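Local coordinates for uncharacterized protein (Neosartorya fumigata, PDB 5J5K) that binds palmitic acid in the core of its all-helical fold and is probably a constituent of the cell wall recognised by host antibodies, at residues 22-27 / 83-88; 115-120 / 148-153. All blocks are in the same frame, centred on the assembly; numbering follows the deposited sequence.

Contact 1. Residues 22-27 / 83-88; sequences DINTLT and KPDIVT. With PLM (palmitic acid), chain C.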
# COMPACT_ATOMS: atom_id res chain seq x y z
N ASP A 22 5.52 -7.26 -0.62
CA ASP A 22 4.83 -7.05 -1.90
C ASP A 22 5.22 -5.69 -2.53
O ASP A 22 5.55 -5.61 -3.72
CB ASP A 22 3.30 -7.03 -1.72
CG ASP A 22 2.71 -8.37 -1.34
OD1 ASP A 22 3.36 -9.42 -1.52
OD2 ASP A 22 1.55 -8.36 -0.87
N ILE A 23 5.14 -4.63 -1.73
CA ILE A 23 5.46 -3.28 -2.20
C ILE A 23 6.89 -3.20 -2.74
O ILE A 23 7.14 -2.64 -3.80
CB ILE A 23 5.27 -2.23 -1.09
CG1 ILE A 23 3.79 -2.09 -0.73
CG2 ILE A 23 5.82 -0.86 -1.53
CD1 ILE A 23 3.56 -1.43 0.61
N ASN A 24 7.84 -3.74 -1.99
CA ASN A 24 9.23 -3.67 -2.40
C ASN A 24 9.52 -4.52 -3.65
O ASN A 24 10.32 -4.13 -4.50
CB ASN A 24 10.15 -4.02 -1.24
CG ASN A 24 10.05 -2.99 -0.09
OD1 ASN A 24 9.92 -1.77 -0.33
ND2 ASN A 24 10.11 -3.47 1.14
N THR A 25 8.84 -5.65 -3.78
CA THR A 25 8.90 -6.43 -5.02
C THR A 25 8.35 -5.60 -6.19
O THR A 25 8.97 -5.54 -7.25
CB THR A 25 8.18 -7.78 -4.88
OG1 THR A 25 8.78 -8.51 -3.80
CG2 THR A 25 8.28 -8.62 -6.19
N LEU A 26 7.21 -4.94 -5.98
CA LEU A 26 6.61 -4.11 -7.02
C LEU A 26 7.57 -2.99 -7.45
O LEU A 26 7.70 -2.70 -8.64
CB LEU A 26 5.27 -3.55 -6.54
CG LEU A 26 4.28 -2.99 -7.55
CD1 LEU A 26 3.87 -4.03 -8.59
CD2 LEU A 26 3.04 -2.45 -6.80
N THR A 27 8.26 -2.37 -6.49
CA THR A 27 9.26 -1.34 -6.78
C THR A 27 10.38 -1.85 -7.68
O THR A 27 10.80 -1.15 -8.61
CB THR A 27 9.83 -0.78 -5.48
OG1 THR A 27 8.76 -0.22 -4.72
CG2 THR A 27 10.91 0.29 -5.74
N LYS A 83 5.25 3.56 5.25
CA LYS A 83 5.14 4.85 4.58
C LYS A 83 6.28 5.15 3.60
O LYS A 83 6.01 5.47 2.44
CB LYS A 83 4.93 6.00 5.58
CG LYS A 83 4.55 7.33 4.91
CD LYS A 83 4.90 8.55 5.77
CE LYS A 83 4.08 8.62 7.05
NZ LYS A 83 4.29 9.92 7.78
N PRO A 84 7.55 5.05 4.04
CA PRO A 84 8.63 5.34 3.08
C PRO A 84 8.70 4.36 1.91
O PRO A 84 9.07 4.76 0.81
CB PRO A 84 9.91 5.31 3.93
CG PRO A 84 9.55 4.67 5.21
CD PRO A 84 8.07 4.78 5.39
N ASP A 85 8.34 3.09 2.12
CA ASP A 85 8.35 2.10 1.04
C ASP A 85 7.23 2.38 0.04
O ASP A 85 7.39 2.11 -1.14
CB ASP A 85 8.19 0.68 1.57
CG ASP A 85 9.44 0.17 2.30
OD1 ASP A 85 10.51 0.79 2.18
OD2 ASP A 85 9.34 -0.87 2.97
N ILE A 86 6.11 2.91 0.53
CA ILE A 86 5.01 3.31 -0.33
C ILE A 86 5.43 4.49 -1.21
O ILE A 86 5.25 4.47 -2.43
CB ILE A 86 3.75 3.69 0.48
CG1 ILE A 86 3.14 2.44 1.12
CG2 ILE A 86 2.71 4.42 -0.41
CD1 ILE A 86 2.10 2.71 2.20
N VAL A 87 6.00 5.51 -0.58
CA VAL A 87 6.47 6.69 -1.29
C VAL A 87 7.52 6.30 -2.33
O VAL A 87 7.48 6.78 -3.46
CB VAL A 87 7.00 7.75 -0.31
CG1 VAL A 87 7.69 8.90 -1.05
CG2 VAL A 87 5.86 8.30 0.58
N THR A 88 8.44 5.42 -1.95
CA THR A 88 9.48 4.95 -2.87
C THR A 88 8.86 4.24 -4.08
O THR A 88 9.26 4.48 -5.22
CB THR A 88 10.46 4.01 -2.14
OG1 THR A 88 11.17 4.75 -1.14
CG2 THR A 88 11.47 3.36 -3.10
C1 PLM C . 3.11 -1.51 -14.64
O1 PLM C . 3.66 -1.25 -15.73
O2 PLM C . 3.84 -1.80 -13.66
C2 PLM C . 1.62 -1.47 -14.50
C3 PLM C . 1.13 -2.49 -13.46
C4 PLM C . 1.30 -2.10 -12.00
C5 PLM C . 1.02 -0.64 -11.67
C6 PLM C . 0.79 -0.47 -10.18
C7 PLM C . 0.76 1.00 -9.80
C8 PLM C . 0.43 1.16 -8.32
C9 PLM C . 1.69 1.19 -7.46
CA PLM C . 1.37 1.60 -6.03
CB PLM C . 2.55 1.36 -5.11
CC PLM C . 2.23 1.72 -3.66
CD PLM C . 1.26 0.72 -3.04
CE PLM C . 1.14 0.90 -1.54
CF PLM C . 0.04 0.06 -0.92
CG PLM C . -0.05 0.28 0.60
O HOH W 1 9.27 0.38 -2.25

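Contact 2. Residues 115-120 / 148-153; sequences ALQSKT and AAFSSA. With MAN (alpha-D-mannopyranose), chain B; PLM (palmitic acid), chain C.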
# COMPACT_ATOMS: atom_id res chain seq x y z
N ALA A 115 -7.54 1.65 -6.81
CA ALA A 115 -7.91 0.45 -6.05
C ALA A 115 -7.05 0.33 -4.81
O ALA A 115 -7.55 0.06 -3.71
CB ALA A 115 -7.79 -0.81 -6.92
N LEU A 116 -5.75 0.55 -4.97
CA LEU A 116 -4.82 0.48 -3.84
C LEU A 116 -5.07 1.57 -2.80
O LEU A 116 -4.98 1.30 -1.60
CB LEU A 116 -3.37 0.53 -4.33
CG LEU A 116 -2.92 -0.75 -5.05
CD1 LEU A 116 -1.60 -0.50 -5.74
CD2 LEU A 116 -2.84 -1.94 -4.09
N GLN A 117 -5.40 2.79 -3.23
CA GLN A 117 -5.70 3.83 -2.25
C GLN A 117 -6.96 3.48 -1.45
O GLN A 117 -6.97 3.61 -0.21
CB GLN A 117 -5.84 5.21 -2.90
CG GLN A 117 -6.07 6.30 -1.85
CD GLN A 117 -6.11 7.70 -2.41
OE1 GLN A 117 -6.25 7.92 -3.61
NE2 GLN A 117 -6.01 8.68 -1.50
N SER A 118 -8.02 3.06 -2.13
CA SER A 118 -9.25 2.63 -1.47
C SER A 118 -9.00 1.49 -0.46
O SER A 118 -9.45 1.55 0.70
CB SER A 118 -10.32 2.26 -2.52
OG SER A 118 -11.48 1.76 -1.88
N LYS A 119 -8.24 0.48 -0.88
CA LYS A 119 -7.96 -0.67 -0.02
C LYS A 119 -7.07 -0.29 1.17
O LYS A 119 -7.31 -0.76 2.29
CB LYS A 119 -7.37 -1.84 -0.83
CG LYS A 119 -8.39 -2.44 -1.81
CD LYS A 119 -7.80 -3.48 -2.75
CE LYS A 119 -8.85 -3.96 -3.75
NZ LYS A 119 -10.03 -4.67 -3.12
N THR A 120 -6.08 0.56 0.93
CA THR A 120 -5.18 1.04 1.97
C THR A 120 -5.96 1.89 2.99
O THR A 120 -5.78 1.75 4.19
CB THR A 120 -4.01 1.84 1.39
OG1 THR A 120 -3.24 0.99 0.50
CG2 THR A 120 -3.12 2.38 2.51
N ALA A 148 -1.93 11.53 0.47
CA ALA A 148 -1.36 12.62 -0.29
C ALA A 148 -0.39 12.11 -1.38
O ALA A 148 -0.36 12.67 -2.48
CB ALA A 148 -0.66 13.61 0.63
N ALA A 149 0.37 11.07 -1.07
CA ALA A 149 1.31 10.48 -2.04
C ALA A 149 0.54 9.76 -3.16
O ALA A 149 0.85 9.92 -4.34
CB ALA A 149 2.29 9.54 -1.34
N PHE A 150 -0.48 8.99 -2.80
CA PHE A 150 -1.38 8.40 -3.81
C PHE A 150 -1.96 9.48 -4.71
O PHE A 150 -1.99 9.32 -5.93
CB PHE A 150 -2.53 7.62 -3.16
CG PHE A 150 -2.22 6.19 -2.89
CD1 PHE A 150 -2.08 5.30 -3.94
CD2 PHE A 150 -2.07 5.73 -1.59
CE1 PHE A 150 -1.77 3.96 -3.72
CE2 PHE A 150 -1.76 4.37 -1.35
CZ PHE A 150 -1.61 3.50 -2.41
N SER A 151 -2.45 10.57 -4.11
CA SER A 151 -3.09 11.63 -4.89
C SER A 151 -2.12 12.25 -5.89
O SER A 151 -2.49 12.56 -7.03
CB SER A 151 -3.68 12.70 -3.99
OG SER A 151 -4.76 12.17 -3.22
N SER A 152 -0.88 12.43 -5.45
CA SER A 152 0.21 12.90 -6.32
C SER A 152 0.44 11.96 -7.52
O SER A 152 0.44 12.41 -8.67
CB SER A 152 1.48 13.04 -5.49
OG SER A 152 2.58 13.46 -6.28
N ALA A 153 0.63 10.67 -7.26
CA ALA A 153 0.84 9.68 -8.34
C ALA A 153 -0.35 9.63 -9.31
O ALA A 153 -0.17 9.57 -10.53
CB ALA A 153 1.14 8.29 -7.77
C1 MAN B . 3.73 13.66 -5.44
C2 MAN B . 4.86 14.09 -6.39
C3 MAN B . 5.35 12.94 -7.25
C4 MAN B . 5.67 11.75 -6.35
C5 MAN B . 4.42 11.39 -5.53
C6 MAN B . 4.61 10.16 -4.66
O2 MAN B . 5.93 14.56 -5.61
O3 MAN B . 6.49 13.30 -7.98
O4 MAN B . 6.08 10.64 -7.11
O5 MAN B . 4.11 12.51 -4.72
O6 MAN B . 5.65 10.34 -3.73
C1 PLM C . 3.11 -1.51 -14.64
O1 PLM C . 3.66 -1.25 -15.73
O2 PLM C . 3.84 -1.80 -13.66
C2 PLM C . 1.62 -1.47 -14.50
C3 PLM C . 1.13 -2.49 -13.46
C4 PLM C . 1.30 -2.10 -12.00
C5 PLM C . 1.02 -0.64 -11.67
C6 PLM C . 0.79 -0.47 -10.18
C7 PLM C . 0.76 1.00 -9.80
C8 PLM C . 0.43 1.16 -8.32
C9 PLM C . 1.69 1.19 -7.46
CA PLM C . 1.37 1.60 -6.03
CB PLM C . 2.55 1.36 -5.11
CC PLM C . 2.23 1.72 -3.66
CD PLM C . 1.26 0.72 -3.04
CE PLM C . 1.14 0.90 -1.54
CF PLM C . 0.04 0.06 -0.92
CG PLM C . -0.05 0.28 0.60
O HOH W 2 -6.47 10.43 -4.29

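Contact 1. Residues 22-27 / 83-88
With CG1 beside the backbone N and anti to the carbonyl carbon in both residues (chi1 -68° in I23, and much the same in I86), the two isoleucines send their long branches toward the lipid and meet at I23 CD1 and I86 CG1, 3.9 Å apart. The second branch of I23 does a different job: CG2 lies 3.4 Å from D85 O, filling the space between the helices with a methyl group. Beta-branching suits I23 because the CG1-CD1 arm packs on I86 and on the lipid at once, while CG2 covers the backbone of D85. I86 CD1 approaches the terminal methyl CG of palmitic acid at 3.6 Å, and L26 CD2 lies alongside its C9.

Toward the surface, polar groups take over. N24 ND2 donates to D85 OD2 at 3.3 Å, a long bond that is fairly straight and runs nearly in the amide plane but reaches the carboxylate from above its plane, since the two flat groups stand 79° apart. Water 1 ties both helices together: it donates to N24 OD1 and to D85 O and accepts from T27 OG1 at 2.6 Å. Threonine fits beside it, offering the hydroxyl to the water while its CG2 meets T88 CG2, the two side chains crossing at about a right angle. I23 and L26 also pack on L50 of helix 37-62. Two helical segments running the same way, their local axes 24° apart, with an apolar inner side and a polar outer rim, form one wall of the palmitate-filled helical bundle of this HsbA-family protein.

Contact 2. Residues 115-120 / 148-153
Helices 106-130 and 133-156 run antiparallel, their local axes 169° apart in direction and 10.4 Å from each other at closest approach, with Q117 and F150 facing one another. These consecutive helices form an alpha-helical hairpin within the bundle, and F150 fills the gap between them. Its ring lies against the backbone and root of Q117: CB of Q117 stands over one face, 4.0 Å from the ring centroid and 19° off the normal, a CH-pi contact. L116 CB comes in obliquely, 3.8 Å from F150 CE1. A large flat residue suits this wide spacing, because the ring reaches across to the opposing helix and on to the lipid, where F150 CZ is 3.9 Å from PLM CE.

Because CG of Q117 is anti to the backbone N (chi1 -176°) and the chain beyond it is extended, the glutamine slides past the phenylalanine in the opposite direction and lays its amide beside F150 CB. Its apolar stem packs while its polar end reaches the surface side, where OE1 accepts a bond from water 2 and NE2 makes a weak one to D147 OD1. Water 2 also bonds S151 OG, itself held by D147 O.

The lipid side is lined by L116, whose CD1 lies 3.6 Å from PLM CA. On the outer side of helix 133-156, S152 carries the O-linked mannose, joined from OG to C1. T120 can sit against the lipid because its OG1 donates to L116 O at 2.7 Å, from the opposite face of that carbonyl to the T120 backbone N.

Contact 1 closes before contact 2 opens along the chain, and their centres lie 13 Å apart. They share no helix: contact 1 pairs 9-32 with 83-95, and contact 2 pairs 106-130 with 133-156. Helices 83-95 and 133-156 are nevertheless neighbours, since V87 CG2 packs on A149 CB at 4.2 Å, I86 touches I146, and K83 forms a salt bridge with D145. Both contacts touch the same palmitic acid, so that a pair of helices far apart in the chain and a hairpin both contribute to the lining of its hydrocarbon chain. The outer groove between 83-95 and 133-156 receives the mannose, which is bonded to S152 and hydrogen-bonded to D91, leaving lipid and sugar at separate places.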